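Local coordinates for p1 (Rice yellow mottle virus, PDB 6TY2), which suppresses RNA silencing in the infected plant and binds zinc through two unrelated zinc fingers, the C-terminal one being the part described here, at residues I4-I15 against Y33-H44. Numbering follows the deposited sequence.
Sequences IDREHQERNAEI and YLSRDACDIPEH. With ZN (zinc ion), chain C.
His8 from the helix, Cys39 from the loop and His44 from the short 3-10 turn that ends segment 33-44 meet at one zinc ion, and Cys48 completes the four-residue site. His8 binds through NE2, 2.0 Å from the zinc, whereas His44 uses ND1, at 2.2 Å; Cys39 SG supplies the softer thiolate-type ligand. Binding through ND1 leaves His44 NE2 to donate to Glu7 OE2 (2.5 Å), a short bond lying in the ring plane and meeting the oxygen nearly along its C-O axis. Glu7 is thus a second-shell residue that fixes the rotation of the ring and would probably make it a stronger zinc ligand. Ile4 closes one face of the same imidazole: its CD1 sits 3.6 Å from the ring centroid, a CH-pi contact, while Ile41 CB lies over the opposite face.

Farther along the helix, the carboxamide of Asn12, with a C=O and an N-H on one flat group, satisfies both N and O of Leu34. With chi1 at -80°, its CG lies beside the backbone N and the amide reaches the loop, where OD1 accepts from Leu34 N (2.8 Å) and ND2 donates to Leu34 O (3.2 Å), both on in-plane lone pairs. Arg11 instead has CG anti to the backbone N (chi1 -174°) and a chain bent at chi2; its CG and CD pass obliquely over Leu34 CD2 before NE and NH2 grip Asp40 side-on, one nitrogen to each oxygen, NH2 to OD2 at 3.0 Å. Near the helix start the extended Arg36 reaches Asp5, NH2 lying 2.7 Å from OD2 in a second salt bridge.

These contacts clamp the first half of helix 3-24 onto the returning loop, whose Arg36 and Cys39 also form backbone hydrogen bonds with Arg49; with no strand in the chain, the zinc finger consists of this one helix and the loop segments, with a short 3-10 turn, packed against it.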
# COMPACT_ATOMS: atom_id res chain seq x y z
N ILE A 4 17.82 -0.28 5.98
CA ILE A 4 16.90 -1.17 5.26
C ILE A 4 16.39 -2.30 6.14
O ILE A 4 15.20 -2.57 6.20
CB ILE A 4 17.58 -1.80 4.03
CG1 ILE A 4 17.95 -0.72 3.01
CG2 ILE A 4 16.69 -2.86 3.40
CD1 ILE A 4 16.90 -0.49 1.95
N ASP A 5 17.32 -2.96 6.83
CA ASP A 5 16.98 -4.09 7.68
C ASP A 5 16.13 -3.66 8.85
O ASP A 5 15.20 -4.35 9.25
CB ASP A 5 18.24 -4.76 8.18
CG ASP A 5 19.13 -5.22 7.06
OD1 ASP A 5 18.83 -6.28 6.47
OD2 ASP A 5 20.13 -4.52 6.76
N ARG A 6 16.47 -2.51 9.41
CA ARG A 6 15.75 -1.97 10.54
C ARG A 6 14.28 -1.78 10.17
O ARG A 6 13.39 -2.19 10.91
CB ARG A 6 16.37 -0.66 11.00
CG ARG A 6 16.04 -0.27 12.43
CD ARG A 6 16.45 1.17 12.70
NE ARG A 6 17.81 1.45 12.25
CZ ARG A 6 18.84 1.67 13.06
NH1 ARG A 6 18.68 1.65 14.37
NH2 ARG A 6 20.05 1.91 12.54
N GLU A 7 14.02 -1.20 9.00
CA GLU A 7 12.64 -0.95 8.58
C GLU A 7 11.88 -2.23 8.26
O GLU A 7 10.66 -2.30 8.44
CB GLU A 7 12.61 0.00 7.38
CG GLU A 7 12.89 1.45 7.77
CD GLU A 7 13.00 2.39 6.58
OE1 GLU A 7 12.62 3.57 6.70
OE2 GLU A 7 13.47 1.95 5.51
N HIS A 8 12.58 -3.26 7.79
CA HIS A 8 11.94 -4.57 7.62
C HIS A 8 11.52 -5.14 8.97
O HIS A 8 10.43 -5.71 9.09
CB HIS A 8 12.88 -5.55 6.92
CG HIS A 8 13.12 -5.24 5.48
ND1 HIS A 8 14.14 -5.82 4.76
CD2 HIS A 8 12.48 -4.41 4.62
CE1 HIS A 8 14.12 -5.36 3.52
NE2 HIS A 8 13.12 -4.51 3.41
N GLN A 9 12.37 -4.98 9.98
CA GLN A 9 12.07 -5.43 11.34
C GLN A 9 10.85 -4.73 11.92
O GLN A 9 9.96 -5.39 12.46
CB GLN A 9 13.26 -5.20 12.29
CG GLN A 9 14.34 -6.28 12.21
CD GLN A 9 15.43 -6.13 13.29
OE1 GLN A 9 15.80 -5.02 13.68
NE2 GLN A 9 15.94 -7.26 13.77
N GLU A 10 10.82 -3.41 11.83
CA GLU A 10 9.71 -2.66 12.38
C GLU A 10 8.42 -2.99 11.63
O GLU A 10 7.36 -3.15 12.23
CB GLU A 10 9.96 -1.14 12.33
CG GLU A 10 11.40 -0.66 12.48
CD GLU A 10 12.06 -0.96 13.83
OE1 GLU A 10 11.50 -0.56 14.88
OE2 GLU A 10 13.16 -1.58 13.83
N ARG A 11 8.50 -3.09 10.31
CA ARG A 11 7.32 -3.46 9.54
C ARG A 11 6.88 -4.90 9.84
O ARG A 11 5.69 -5.17 9.96
CB ARG A 11 7.56 -3.28 8.04
CG ARG A 11 6.31 -3.53 7.23
CD ARG A 11 6.15 -2.48 6.16
NE ARG A 11 5.16 -2.87 5.16
CZ ARG A 11 3.87 -2.60 5.25
NH1 ARG A 11 3.40 -1.94 6.32
NH2 ARG A 11 3.03 -2.98 4.29
N ASN A 12 7.84 -5.80 9.99
CA ASN A 12 7.52 -7.19 10.29
C ASN A 12 6.91 -7.32 11.67
O ASN A 12 6.00 -8.10 11.86
CB ASN A 12 8.76 -8.08 10.16
CG ASN A 12 9.06 -8.43 8.72
OD1 ASN A 12 8.23 -8.21 7.85
ND2 ASN A 12 10.25 -8.97 8.47
N ALA A 13 7.39 -6.54 12.62
CA ALA A 13 6.78 -6.53 13.95
C ALA A 13 5.30 -6.19 13.83
O ALA A 13 4.45 -6.80 14.47
CB ALA A 13 7.49 -5.53 14.86
N GLU A 14 4.99 -5.22 12.98
CA GLU A 14 3.62 -4.73 12.85
C GLU A 14 2.75 -5.72 12.09
O GLU A 14 1.55 -5.84 12.35
CB GLU A 14 3.62 -3.37 12.15
CG GLU A 14 2.25 -2.74 12.00
CD GLU A 14 1.51 -2.54 13.33
OE1 GLU A 14 2.16 -2.37 14.40
OE2 GLU A 14 0.26 -2.55 13.28
N ILE A 15 3.37 -6.44 11.15
CA ILE A 15 2.70 -7.52 10.42
C ILE A 15 2.30 -8.61 11.39
O ILE A 15 1.17 -9.11 11.34
CB ILE A 15 3.62 -8.12 9.34
CG1 ILE A 15 3.89 -7.11 8.21
CG2 ILE A 15 3.07 -9.43 8.81
CD1 ILE A 15 2.64 -6.50 7.65
N TYR A 33 5.59 -11.63 5.55
CA TYR A 33 6.74 -10.92 6.08
C TYR A 33 7.68 -10.40 4.97
O TYR A 33 7.80 -10.98 3.91
CB TYR A 33 7.50 -11.82 7.03
CG TYR A 33 6.80 -12.11 8.36
CD1 TYR A 33 6.48 -11.08 9.23
CD2 TYR A 33 6.52 -13.41 8.75
CE1 TYR A 33 5.88 -11.34 10.46
CE2 TYR A 33 5.92 -13.69 9.97
CZ TYR A 33 5.61 -12.65 10.83
OH TYR A 33 5.01 -12.92 12.04
N LEU A 34 8.34 -9.28 5.24
CA LEU A 34 9.25 -8.68 4.27
C LEU A 34 10.69 -9.19 4.38
O LEU A 34 11.18 -9.50 5.47
CB LEU A 34 9.26 -7.16 4.43
CG LEU A 34 8.11 -6.27 3.96
CD1 LEU A 34 6.79 -6.64 4.61
CD2 LEU A 34 8.47 -4.84 4.29
N SER A 35 11.37 -9.25 3.24
CA SER A 35 12.82 -9.41 3.20
C SER A 35 13.32 -8.59 2.04
O SER A 35 12.53 -8.05 1.28
CB SER A 35 13.23 -10.87 3.04
OG SER A 35 12.82 -11.36 1.78
N ARG A 36 14.64 -8.52 1.87
CA ARG A 36 15.21 -7.82 0.73
C ARG A 36 14.74 -8.43 -0.58
O ARG A 36 14.69 -7.76 -1.59
CB ARG A 36 16.75 -7.85 0.79
CG ARG A 36 17.33 -7.05 1.94
CD ARG A 36 18.86 -7.05 1.93
NE ARG A 36 19.41 -6.46 3.15
CZ ARG A 36 20.70 -6.21 3.34
NH1 ARG A 36 21.59 -6.51 2.39
NH2 ARG A 36 21.12 -5.67 4.47
N ASP A 37 14.39 -9.71 -0.56
CA ASP A 37 14.01 -10.38 -1.79
C ASP A 37 12.51 -10.35 -2.11
O ASP A 37 12.08 -10.85 -3.14
CB ASP A 37 14.53 -11.81 -1.75
CG ASP A 37 16.04 -11.87 -1.55
OD1 ASP A 37 16.79 -11.20 -2.31
OD2 ASP A 37 16.46 -12.57 -0.61
N ALA A 38 11.72 -9.73 -1.22
CA ALA A 38 10.33 -9.42 -1.52
C ALA A 38 9.86 -8.40 -0.50
O ALA A 38 9.60 -8.73 0.65
CB ALA A 38 9.45 -10.68 -1.48
N CYS A 39 9.75 -7.15 -0.95
CA CYS A 39 9.54 -6.01 -0.07
C CYS A 39 8.51 -5.03 -0.65
O CYS A 39 8.50 -4.79 -1.85
CB CYS A 39 10.88 -5.32 0.15
SG CYS A 39 10.86 -3.74 0.92
N ASP A 40 7.63 -4.47 0.18
CA ASP A 40 6.60 -3.60 -0.37
C ASP A 40 6.76 -2.15 0.07
O ASP A 40 5.82 -1.38 0.03
CB ASP A 40 5.19 -4.12 -0.02
CG ASP A 40 4.94 -4.20 1.48
OD1 ASP A 40 5.84 -3.87 2.26
OD2 ASP A 40 3.82 -4.61 1.89
N ILE A 41 7.97 -1.78 0.46
CA ILE A 41 8.28 -0.39 0.80
C ILE A 41 8.87 0.31 -0.42
O ILE A 41 10.00 0.04 -0.80
CB ILE A 41 9.26 -0.31 1.97
CG1 ILE A 41 8.78 -1.19 3.13
CG2 ILE A 41 9.46 1.13 2.41
CD1 ILE A 41 9.76 -1.24 4.29
N PRO A 42 8.10 1.20 -1.05
CA PRO A 42 8.53 1.81 -2.32
C PRO A 42 9.88 2.48 -2.24
O PRO A 42 10.65 2.41 -3.19
CB PRO A 42 7.43 2.84 -2.61
CG PRO A 42 6.24 2.31 -1.88
CD PRO A 42 6.79 1.70 -0.62
N GLU A 43 10.17 3.09 -1.10
CA GLU A 43 11.41 3.81 -0.88
C GLU A 43 12.61 2.86 -1.00
O GLU A 43 13.70 3.27 -1.37
CB GLU A 43 11.41 4.49 0.49
CG GLU A 43 10.37 5.62 0.66
CD GLU A 43 8.94 5.11 0.84
OE1 GLU A 43 8.74 3.91 1.11
OE2 GLU A 43 8.00 5.92 0.72
N HIS A 44 12.38 1.59 -0.71
CA HIS A 44 13.43 0.58 -0.81
C HIS A 44 13.69 0.08 -2.23
O HIS A 44 14.65 -0.65 -2.46
CB HIS A 44 13.10 -0.63 0.06
CG HIS A 44 13.23 -0.39 1.53
ND1 HIS A 44 13.11 -1.40 2.45
CD2 HIS A 44 13.50 0.73 2.23
CE1 HIS A 44 13.28 -0.91 3.67
NE2 HIS A 44 13.52 0.38 3.56
ZN ZN C . 13.02 -3.45 1.65